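Local coordinates for 361aa long hypothetical D-aminopeptidase (Pyrococcus horikoshii, PDB 2DRH), which probably acts as an aminopeptidase of the S58 (DmpA-type) peptidase family, although its actual function has not been established, at residues A[192-197]-A[308-313]; A[246-251]-A[301-306]; A[30-35]-A[158-163]. One frame throughout, in Å; residues are numbered along the deposited sequence.

Interaction 1 of 3, residues A[192-197]-A[308-313]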
loop_
_atom_site.group_PDB
_atom_site.type_symbol
_atom_site.label_atom_id
_atom_site.label_comp_id
_atom_site.label_asym_id
_atom_site.label_seq_id
_atom_site.Cartn_x
_atom_site.Cartn_y
_atom_site.Cartn_z
ATOM N N VAL A 192 -15.269 -13.468 -22.384
ATOM C CA VAL A 192 -15.480 -12.074 -22.775
ATOM C C VAL A 192 -14.719 -11.763 -24.061
ATOM O O VAL A 192 -13.604 -12.253 -24.270
ATOM C CB VAL A 192 -15.008 -11.080 -21.667
ATOM C CG1 VAL A 192 -15.539 -11.524 -20.305
ATOM C CG2 VAL A 192 -13.489 -10.986 -21.641
ATOM N N GLU A 193 -15.317 -10.953 -24.927
ATOM C CA GLU A 193 -14.646 -10.595 -26.167
ATOM C C GLU A 193 -14.177 -9.153 -26.107
ATOM O O GLU A 193 -14.971 -8.242 -25.877
ATOM C CB GLU A 193 -15.566 -10.798 -27.380
ATOM C CG GLU A 193 -14.857 -10.513 -28.700
ATOM C CD GLU A 193 -15.652 -10.947 -29.919
ATOM O OE1 GLU A 193 -15.812 -12.169 -30.134
ATOM O OE2 GLU A 193 -16.116 -10.061 -30.664
ATOM N N ILE A 194 -12.877 -8.956 -26.301
ATOM C CA ILE A 194 -12.292 -7.624 -26.269
ATOM C C ILE A 194 -11.533 -7.355 -27.565
ATOM O O ILE A 194 -10.527 -8.002 -27.859
ATOM C CB ILE A 194 -11.334 -7.467 -25.071
ATOM C CG1 ILE A 194 -12.109 -7.661 -23.763
ATOM C CG2 ILE A 194 -10.682 -6.097 -25.100
ATOM C CD1 ILE A 194 -11.227 -7.681 -22.534
ATOM N N GLU A 195 -12.029 -6.391 -28.332
ATOM C CA GLU A 195 -11.422 -6.029 -29.606
ATOM C C GLU A 195 -11.264 -7.251 -30.503
ATOM O O GLU A 195 -10.165 -7.570 -30.951
ATOM C CB GLU A 195 -10.061 -5.361 -29.382
ATOM C CG GLU A 195 -10.134 -4.000 -28.692
ATOM C CD GLU A 195 -11.090 -3.041 -29.381
ATOM O OE1 GLU A 195 -12.310 -3.114 -29.121
ATOM O OE2 GLU A 195 -10.627 -2.217 -30.193
ATOM N N GLY A 196 -12.375 -7.942 -30.737
ATOM C CA GLY A 196 -12.368 -9.115 -31.593
ATOM C C GLY A 196 -11.591 -10.319 -31.095
ATOM O O GLY A 196 -11.164 -11.149 -31.896
ATOM N N LYS A 197 -11.403 -10.428 -29.785
ATOM C CA LYS A 197 -10.675 -11.562 -29.230
ATOM C C LYS A 197 -11.376 -12.132 -28.005
ATOM O O LYS A 197 -11.874 -11.390 -27.156
ATOM C CB LYS A 197 -9.244 -11.153 -28.868
ATOM C CG LYS A 197 -8.430 -10.668 -30.057
ATOM C CD LYS A 197 -8.404 -11.717 -31.166
ATOM C CE LYS A 197 -7.741 -11.186 -32.425
ATOM N NZ LYS A 197 -7.780 -12.185 -33.533
ATOM N N ILE A 308 -10.070 -3.018 -20.636
ATOM C CA ILE A 308 -10.253 -4.172 -19.761
ATOM C C ILE A 308 -11.417 -4.198 -18.777
ATOM O O ILE A 308 -11.482 -5.094 -17.933
ATOM C CB ILE A 308 -8.961 -4.464 -18.977
ATOM C CG1 ILE A 308 -8.637 -3.298 -18.042
ATOM C CG2 ILE A 308 -7.815 -4.709 -19.950
ATOM C CD1 ILE A 308 -7.309 -3.460 -17.319
ATOM N N SER A 309 -12.342 -3.251 -18.877
ATOM C CA SER A 309 -13.477 -3.233 -17.955
ATOM C C SER A 309 -14.285 -4.532 -18.025
ATOM O O SER A 309 -14.805 -5.007 -17.005
ATOM C CB SER A 309 -14.366 -2.017 -18.223
ATOM O OG SER A 309 -13.670 -0.821 -17.902
ATOM N N PRO A 310 -14.403 -5.130 -19.230
ATOM C CA PRO A 310 -15.151 -6.380 -19.344
ATOM C C PRO A 310 -14.530 -7.449 -18.444
ATOM O O PRO A 310 -15.243 -8.259 -17.849
ATOM C CB PRO A 310 -15.022 -6.718 -20.828
ATOM C CG PRO A 310 -15.027 -5.373 -21.457
ATOM C CD PRO A 310 -14.076 -4.604 -20.570
ATOM N N LEU A 311 -13.203 -7.451 -18.338
ATOM C CA LEU A 311 -12.537 -8.431 -17.487
ATOM C C LEU A 311 -12.843 -8.144 -16.003
ATOM O O LEU A 311 -12.940 -9.067 -15.194
ATOM C CB LEU A 311 -11.022 -8.424 -17.741
ATOM C CG LEU A 311 -10.561 -8.817 -19.159
ATOM C CD1 LEU A 311 -9.100 -8.464 -19.343
ATOM C CD2 LEU A 311 -10.770 -10.304 -19.395
ATOM N N PHE A 312 -12.995 -6.871 -15.647
ATOM C CA PHE A 312 -13.322 -6.519 -14.261
ATOM C C PHE A 312 -14.714 -7.057 -13.929
ATOM O O PHE A 312 -14.941 -7.615 -12.855
ATOM C CB PHE A 312 -13.327 -5.000 -14.057
ATOM C CG PHE A 312 -11.963 -4.361 -14.083
ATOM C CD1 PHE A 312 -10.805 -5.127 -14.127
ATOM C CD2 PHE A 312 -11.844 -2.972 -14.035
ATOM C CE1 PHE A 312 -9.549 -4.520 -14.121
ATOM C CE2 PHE A 312 -10.597 -2.360 -14.029
ATOM C CZ PHE A 312 -9.449 -3.136 -14.071
ATOM N N LYS A 313 -15.651 -6.885 -14.857
ATOM C CA LYS A 313 -17.013 -7.364 -14.645
ATOM C C LYS A 313 -17.062 -8.889 -14.603
ATOM O O LYS A 313 -17.689 -9.472 -13.714
ATOM C CB LYS A 313 -17.944 -6.842 -15.744
ATOM C CG LYS A 313 -19.289 -7.560 -15.798
ATOM C CD LYS A 313 -20.226 -6.935 -16.810
ATOM C CE LYS A 313 -20.666 -5.561 -16.352
ATOM N NZ LYS A 313 -21.310 -5.649 -15.019
#
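V192, close to the end of its strand, meets P310 and L311 together at the first turn of helix 309-328. Its CB lies 4.4 Å from P310 CB, and CG2 presses against the methyl L311 CD2 at 3.6 Å. E193 points away from the helix; I194 is the next residue to touch it, its side chain returning to the same face. The extended end of I194 (chi2 173°) carries CD1 out to L311, 3.6 Å from L311 CG, while CG1 rests 4.2 Å from P310 CB. L311 thus receives both aliphatic residues, each crossing its side chain at about a right angle; the side-chain contacts are all apolar. Beyond I194 the chain turns back: I194 N donates to K197 O at 2.8 Å, the reverse bond K197 N to I194 O is weak, and E195 and G196 both have positive phi (54° and 66°), as expected of a tight two-residue beta-hairpin turn. The hairpin joins antiparallel strands 184-193 and 198-207. Y199 of strand 198-207 packs beside V192 and I194, V201 touches L311, and A248, in the loop before helix 252-268, covers L311 further.

Interaction 2 of 3, residues A[246-251]-A[301-306]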
loop_
_atom_site.group_PDB
_atom_site.type_symbol
_atom_site.label_atom_id
_atom_site.label_comp_id
_atom_site.label_asym_id
_atom_site.label_seq_id
_atom_site.Cartn_x
_atom_site.Cartn_y
_atom_site.Cartn_z
ATOM N N THR A 246 -6.851 -16.033 -15.696
ATOM C CA THR A 246 -7.277 -15.515 -16.991
ATOM C C THR A 246 -6.195 -15.742 -18.032
ATOM O O THR A 246 -5.015 -15.859 -17.698
ATOM C CB THR A 246 -7.584 -13.999 -16.943
ATOM O OG1 THR A 246 -8.031 -13.562 -18.236
ATOM C CG2 THR A 246 -6.339 -13.202 -16.559
ATOM N N ASP A 247 -6.602 -15.816 -19.294
ATOM C CA ASP A 247 -5.654 -16.008 -20.379
ATOM C C ASP A 247 -5.422 -14.672 -21.089
ATOM O O ASP A 247 -4.795 -14.608 -22.145
ATOM C CB ASP A 247 -6.171 -17.075 -21.353
ATOM C CG ASP A 247 -7.491 -16.692 -22.016
ATOM O OD1 ASP A 247 -8.228 -15.847 -21.471
ATOM O OD2 ASP A 247 -7.798 -17.262 -23.087
ATOM N N ALA A 248 -5.934 -13.600 -20.494
ATOM C CA ALA A 248 -5.766 -12.270 -21.059
ATOM C C ALA A 248 -4.397 -11.725 -20.653
ATOM O O ALA A 248 -3.986 -11.862 -19.502
ATOM C CB ALA A 248 -6.873 -11.341 -20.555
ATOM N N PRO A 249 -3.662 -11.120 -21.601
ATOM C CA PRO A 249 -2.340 -10.569 -21.288
ATOM C C PRO A 249 -2.471 -9.335 -20.395
ATOM O O PRO A 249 -3.113 -8.354 -20.768
ATOM C CB PRO A 249 -1.770 -10.240 -22.666
ATOM C CG PRO A 249 -2.992 -9.869 -23.446
ATOM C CD PRO A 249 -3.973 -10.953 -23.032
ATOM N N LEU A 250 -1.863 -9.398 -19.214
ATOM C CA LEU A 250 -1.927 -8.298 -18.243
ATOM C C LEU A 250 -0.663 -8.225 -17.393
ATOM O O LEU A 250 -0.122 -9.249 -16.986
ATOM C CB LEU A 250 -3.120 -8.495 -17.315
ATOM C CG LEU A 250 -4.527 -8.617 -17.901
ATOM C CD1 LEU A 250 -5.451 -9.244 -16.852
ATOM C CD2 LEU A 250 -5.040 -7.259 -18.336
ATOM N N THR A 251 -0.202 -7.009 -17.124
ATOM C CA THR A 251 0.990 -6.808 -16.311
ATOM C C THR A 251 0.633 -7.033 -14.837
ATOM O O THR A 251 -0.538 -7.214 -14.497
ATOM C CB THR A 251 1.525 -5.384 -16.473
ATOM O OG1 THR A 251 0.620 -4.457 -15.849
ATOM C CG2 THR A 251 1.656 -5.033 -17.972
ATOM N N LYS A 301 3.231 -8.952 -23.212
ATOM C CA LYS A 301 2.005 -8.694 -23.959
ATOM C C LYS A 301 1.033 -8.165 -22.915
ATOM O O LYS A 301 0.959 -8.710 -21.815
ATOM C CB LYS A 301 1.439 -9.983 -24.563
ATOM C CG LYS A 301 2.296 -10.608 -25.661
ATOM C CD LYS A 301 1.691 -11.927 -26.144
ATOM C CE LYS A 301 1.531 -12.908 -24.984
ATOM N NZ LYS A 301 0.991 -14.234 -25.398
ATOM N N ALA A 302 0.293 -7.115 -23.254
ATOM C CA ALA A 302 -0.651 -6.538 -22.311
ATOM C C ALA A 302 -1.727 -5.683 -22.965
ATOM O O ALA A 302 -1.458 -4.892 -23.870
ATOM C CB ALA A 302 0.103 -5.708 -21.275
ATOM N N LEU A 303 -2.952 -5.849 -22.487
ATOM C CA LEU A 303 -4.083 -5.084 -22.984
ATOM C C LEU A 303 -4.046 -3.688 -22.384
ATOM O O LEU A 303 -3.696 -3.518 -21.215
ATOM C CB LEU A 303 -5.397 -5.753 -22.577
ATOM C CG LEU A 303 -5.700 -7.138 -23.156
ATOM C CD1 LEU A 303 -6.827 -7.779 -22.376
ATOM C CD2 LEU A 303 -6.061 -7.010 -24.630
ATOM N N PRO A 304 -4.394 -2.666 -23.177
ATOM C CA PRO A 304 -4.389 -1.301 -22.648
ATOM C C PRO A 304 -5.510 -1.201 -21.622
ATOM O O PRO A 304 -6.610 -1.699 -21.855
ATOM C CB PRO A 304 -4.655 -0.451 -23.887
ATOM C CG PRO A 304 -5.510 -1.359 -24.726
ATOM C CD PRO A 304 -4.794 -2.678 -24.596
ATOM N N ASP A 305 -5.236 -0.565 -20.489
ATOM C CA ASP A 305 -6.235 -0.435 -19.434
ATOM C C ASP A 305 -7.600 0.057 -19.888
ATOM O O ASP A 305 -8.617 -0.299 -19.307
ATOM C CB ASP A 305 -5.699 0.474 -18.324
ATOM C CG ASP A 305 -4.616 -0.195 -17.516
ATOM O OD1 ASP A 305 -4.931 -1.162 -16.798
ATOM O OD2 ASP A 305 -3.445 0.228 -17.607
ATOM N N SER A 306 -7.626 0.860 -20.942
ATOM C CA SER A 306 -8.885 1.404 -21.447
ATOM C C SER A 306 -9.840 0.350 -22.008
ATOM O O SER A 306 -11.025 0.630 -22.207
ATOM C CB SER A 306 -8.608 2.446 -22.532
ATOM O OG SER A 306 -8.096 1.825 -23.699
#
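The ring of P249 lies against the side chain of L303, CG to CG at 3.9 Å, the two groups crossing at a slant. L303 holds CG beside its own backbone N, and its methyl CD1 extends the apolar patch in two directions: A248 CB is 4.0 Å from L303 CD1, and L250 CD2 makes a looser approach to L303 CD1 at 4.4 Å. L250 starts out away from the partner segment and only its branched end comes back. On the other flank of the proline, P249 CB lies over the carbonyl of K301, 3.2 Å from K301 O, and farther along T251 CG2 meets A302 CB at 3.7 Å.

Residues 246-251 link strand 240-246 to helix 252-268, which leads on to the parallel strand 278-285; the contact therefore sits at the first bend of a beta-alpha-beta crossover. T246 shapes the start of that bend as an ST turn, its OG1 accepting from A248 N at 3.1 Å, and T251 N-caps the helix at the other end.

Measured from CA 248 to 251 and from CA 301 to 303, the two segments run 104° apart, and one backbone bond joins them: L303 N donates to P249 O at 3.0 Å, nearly straight at 160°, with the nitrogen 36° above the carbonyl plane. The same oxygen takes a CA-H...O contact from A302, its CA 3.4 Å away. A302 also pairs antiparallel with a strand of the third subunit, carrying the sheet across the interface. At the polar rim D305 forms salt bridges to R253 and R257 of helix 252-268, and the exposed K301 sends NZ toward A287 O in a weak bond.

Interaction 3 of 3, residues A[30-35]-A[158-163]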
loop_
_atom_site.group_PDB
_atom_site.type_symbol
_atom_site.label_atom_id
_atom_site.label_comp_id
_atom_site.label_asym_id
_atom_site.label_seq_id
_atom_site.Cartn_x
_atom_site.Cartn_y
_atom_site.Cartn_z
ATOM N N GLY A 30 -6.362 -29.905 -7.881
ATOM C CA GLY A 30 -6.323 -31.208 -7.238
ATOM C C GLY A 30 -6.715 -31.100 -5.775
ATOM O O GLY A 30 -6.426 -30.088 -5.133
ATOM N N HIS A 31 -7.363 -32.139 -5.248
ATOM C CA HIS A 31 -7.814 -32.159 -3.854
ATOM C C HIS A 31 -7.344 -33.374 -3.058
ATOM O O HIS A 31 -7.045 -34.430 -3.610
ATOM C CB HIS A 31 -9.344 -32.197 -3.762
ATOM C CG HIS A 31 -10.041 -31.025 -4.371
ATOM N ND1 HIS A 31 -9.787 -29.725 -3.995
ATOM C CD2 HIS A 31 -11.068 -30.966 -5.251
ATOM C CE1 HIS A 31 -10.632 -28.917 -4.608
ATOM N NE2 HIS A 31 -11.421 -29.646 -5.376
ATOM N N VAL A 32 -7.325 -33.198 -1.742
ATOM C CA VAL A 32 -7.008 -34.252 -0.790
ATOM C C VAL A 32 -7.979 -33.944 0.344
ATOM O O VAL A 32 -7.919 -32.867 0.954
ATOM C CB VAL A 32 -5.547 -34.196 -0.298
ATOM C CG1 VAL A 32 -5.372 -35.095 0.934
ATOM C CG2 VAL A 32 -4.622 -34.673 -1.408
ATOM N N THR A 33 -8.897 -34.877 0.588
ATOM C CA THR A 33 -9.937 -34.708 1.600
ATOM C C THR A 33 -9.689 -35.583 2.816
ATOM O O THR A 33 -9.422 -36.772 2.681
ATOM C CB THR A 33 -11.323 -35.044 1.003
ATOM O OG1 THR A 33 -11.528 -34.257 -0.178
ATOM C CG2 THR A 33 -12.441 -34.741 2.004
ATOM N N LEU A 34 -9.785 -34.986 4.002
ATOM C CA LEU A 34 -9.545 -35.704 5.249
ATOM C C LEU A 34 -10.743 -35.677 6.184
ATOM O O LEU A 34 -11.035 -34.659 6.817
ATOM C CB LEU A 34 -8.333 -35.105 5.961
ATOM C CG LEU A 34 -7.089 -35.079 5.084
ATOM C CD1 LEU A 34 -5.977 -34.296 5.769
ATOM C CD2 LEU A 34 -6.671 -36.521 4.779
ATOM N N ILE A 35 -11.426 -36.813 6.266
ATOM C CA ILE A 35 -12.598 -36.956 7.112
ATOM C C ILE A 35 -12.439 -38.208 7.964
ATOM O O ILE A 35 -12.222 -39.302 7.438
ATOM C CB ILE A 35 -13.877 -37.069 6.259
ATOM C CG1 ILE A 35 -13.985 -35.846 5.339
ATOM C CG2 ILE A 35 -15.110 -37.194 7.167
ATOM C CD1 ILE A 35 -15.282 -35.769 4.543
ATOM N N ILE A 158 -1.069 -31.887 -5.434
ATOM C CA ILE A 158 -0.449 -31.338 -6.633
ATOM C C ILE A 158 -0.432 -32.358 -7.773
ATOM O O ILE A 158 -0.648 -32.006 -8.926
ATOM C CB ILE A 158 0.999 -30.877 -6.347
ATOM C CG1 ILE A 158 0.990 -29.795 -5.259
ATOM C CG2 ILE A 158 1.648 -30.355 -7.631
ATOM C CD1 ILE A 158 2.362 -29.325 -4.841
ATOM N N LYS A 159 -0.187 -33.622 -7.450
ATOM C CA LYS A 159 -0.143 -34.660 -8.475
ATOM C C LYS A 159 -1.524 -35.143 -8.926
ATOM O O LYS A 159 -1.644 -35.848 -9.929
ATOM C CB LYS A 159 0.720 -35.829 -7.987
ATOM C CG LYS A 159 2.191 -35.431 -7.838
ATOM C CD LYS A 159 3.057 -36.553 -7.288
ATOM C CE LYS A 159 4.518 -36.129 -7.241
ATOM N NZ LYS A 159 5.399 -37.196 -6.682
ATOM N N ARG A 160 -2.565 -34.751 -8.196
ATOM C CA ARG A 160 -3.936 -35.120 -8.547
ATOM C C ARG A 160 -4.584 -33.991 -9.354
ATOM O O ARG A 160 -5.672 -34.156 -9.904
ATOM C CB ARG A 160 -4.790 -35.337 -7.296
ATOM C CG ARG A 160 -4.531 -36.595 -6.478
ATOM C CD ARG A 160 -5.518 -36.619 -5.305
ATOM N NE ARG A 160 -5.441 -37.827 -4.486
ATOM C CZ ARG A 160 -6.185 -38.040 -3.402
ATOM N NH1 ARG A 160 -7.063 -37.129 -3.006
ATOM N NH2 ARG A 160 -6.048 -39.161 -2.707
ATOM N N ALA A 161 -3.920 -32.842 -9.413
ATOM C CA ALA A 161 -4.467 -31.693 -10.125
ATOM C C ALA A 161 -4.770 -31.977 -11.591
ATOM O O ALA A 161 -3.956 -32.571 -12.296
ATOM C CB ALA A 161 -3.513 -30.512 -10.019
ATOM N N ASP A 162 -5.951 -31.560 -12.039
ATOM C CA ASP A 162 -6.334 -31.738 -13.432
ATOM C C ASP A 162 -7.503 -30.833 -13.805
ATOM O O ASP A 162 -7.961 -30.023 -12.993
ATOM C CB ASP A 162 -6.667 -33.208 -13.730
ATOM C CG ASP A 162 -8.029 -33.621 -13.219
ATOM O OD1 ASP A 162 -8.228 -33.636 -11.985
ATOM O OD2 ASP A 162 -8.902 -33.930 -14.063
ATOM N N GLU A 163 -7.966 -30.970 -15.044
ATOM C CA GLU A 163 -9.066 -30.174 -15.586
ATOM C C GLU A 163 -10.363 -30.316 -14.796
ATOM O O GLU A 163 -10.966 -29.328 -14.376
ATOM C CB GLU A 163 -9.327 -30.578 -17.041
ATOM C CG GLU A 163 -8.150 -30.376 -18.004
ATOM C CD GLU A 163 -6.865 -31.058 -17.555
ATOM O OE1 GLU A 163 -6.908 -32.246 -17.164
ATOM O OE2 GLU A 163 -5.802 -30.400 -17.603
HETATM O O HOH W 1 -8.666 -37.487 -0.708
#
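R160 lays its guanidinium across V32, with V32 CG2 under one face and 3.8 Å from R160 NH1. An extended chain from CG to NE carries the group along strand 28-36, starting from a CG set beside the backbone N (chi1 -73°). At the edge of the guanidinium, R160 NH1 donates to H31 O at 2.8 Å; the bond is somewhat bent, 150° at the hydrogen, and the oxygen sits 18° out of the guanidinium plane. The same nitrogen donates to a water lying in that plane, 2.8 Å from R160 NH1, and this water accepts from T33 N at 2.9 Å. One nitrogen therefore serves two polar backbone groups, H31 O directly and T33 N through the water, while E156 forms a salt bridge with NE and so helps fix the rotation of the head group.

Behind the arginine the backbones themselves touch. With no side chain on G30, its CA comes within 3.5 Å of A161 CA, and A161 CB packs on G30 N at 3.6 Å.

Strand 28-36 is outermost in its four-stranded sheet within this chain. G30, V32 and L34 pair with strand 48-56, whereas H31 O and T33 N serve the arginine and its water. Helix 151-160 lies against the strand through H153, E156 and A157 around V32, and just past it D162 pairs with V29 while A161 rests on L56.

Overall arrangement
Interactions 1 and 2 form one continuous packing region: L311 of 308-313 and L303 of 301-306 meet, CD1 to CD1 at 3.9 Å, and the centres of the two contacts are 10 Å apart. Both are buried and largely aliphatic, but interaction 1 sets a hairpin against a helix through apolar side chains, whereas interaction 2 adds a backbone bond where two segments cross. Strand 298-302 and helix 309-328 are consecutive elements, joined by residues 303-308, and both contacts adjoin the second subunit. Interaction 3, on the four-stranded sheet, lies about 32 Å from interaction 1 and 30 Å from interaction 2, centre to centre. Only partly buried, it combines an arginine and a bridging water with close glycine-alanine backbone packing.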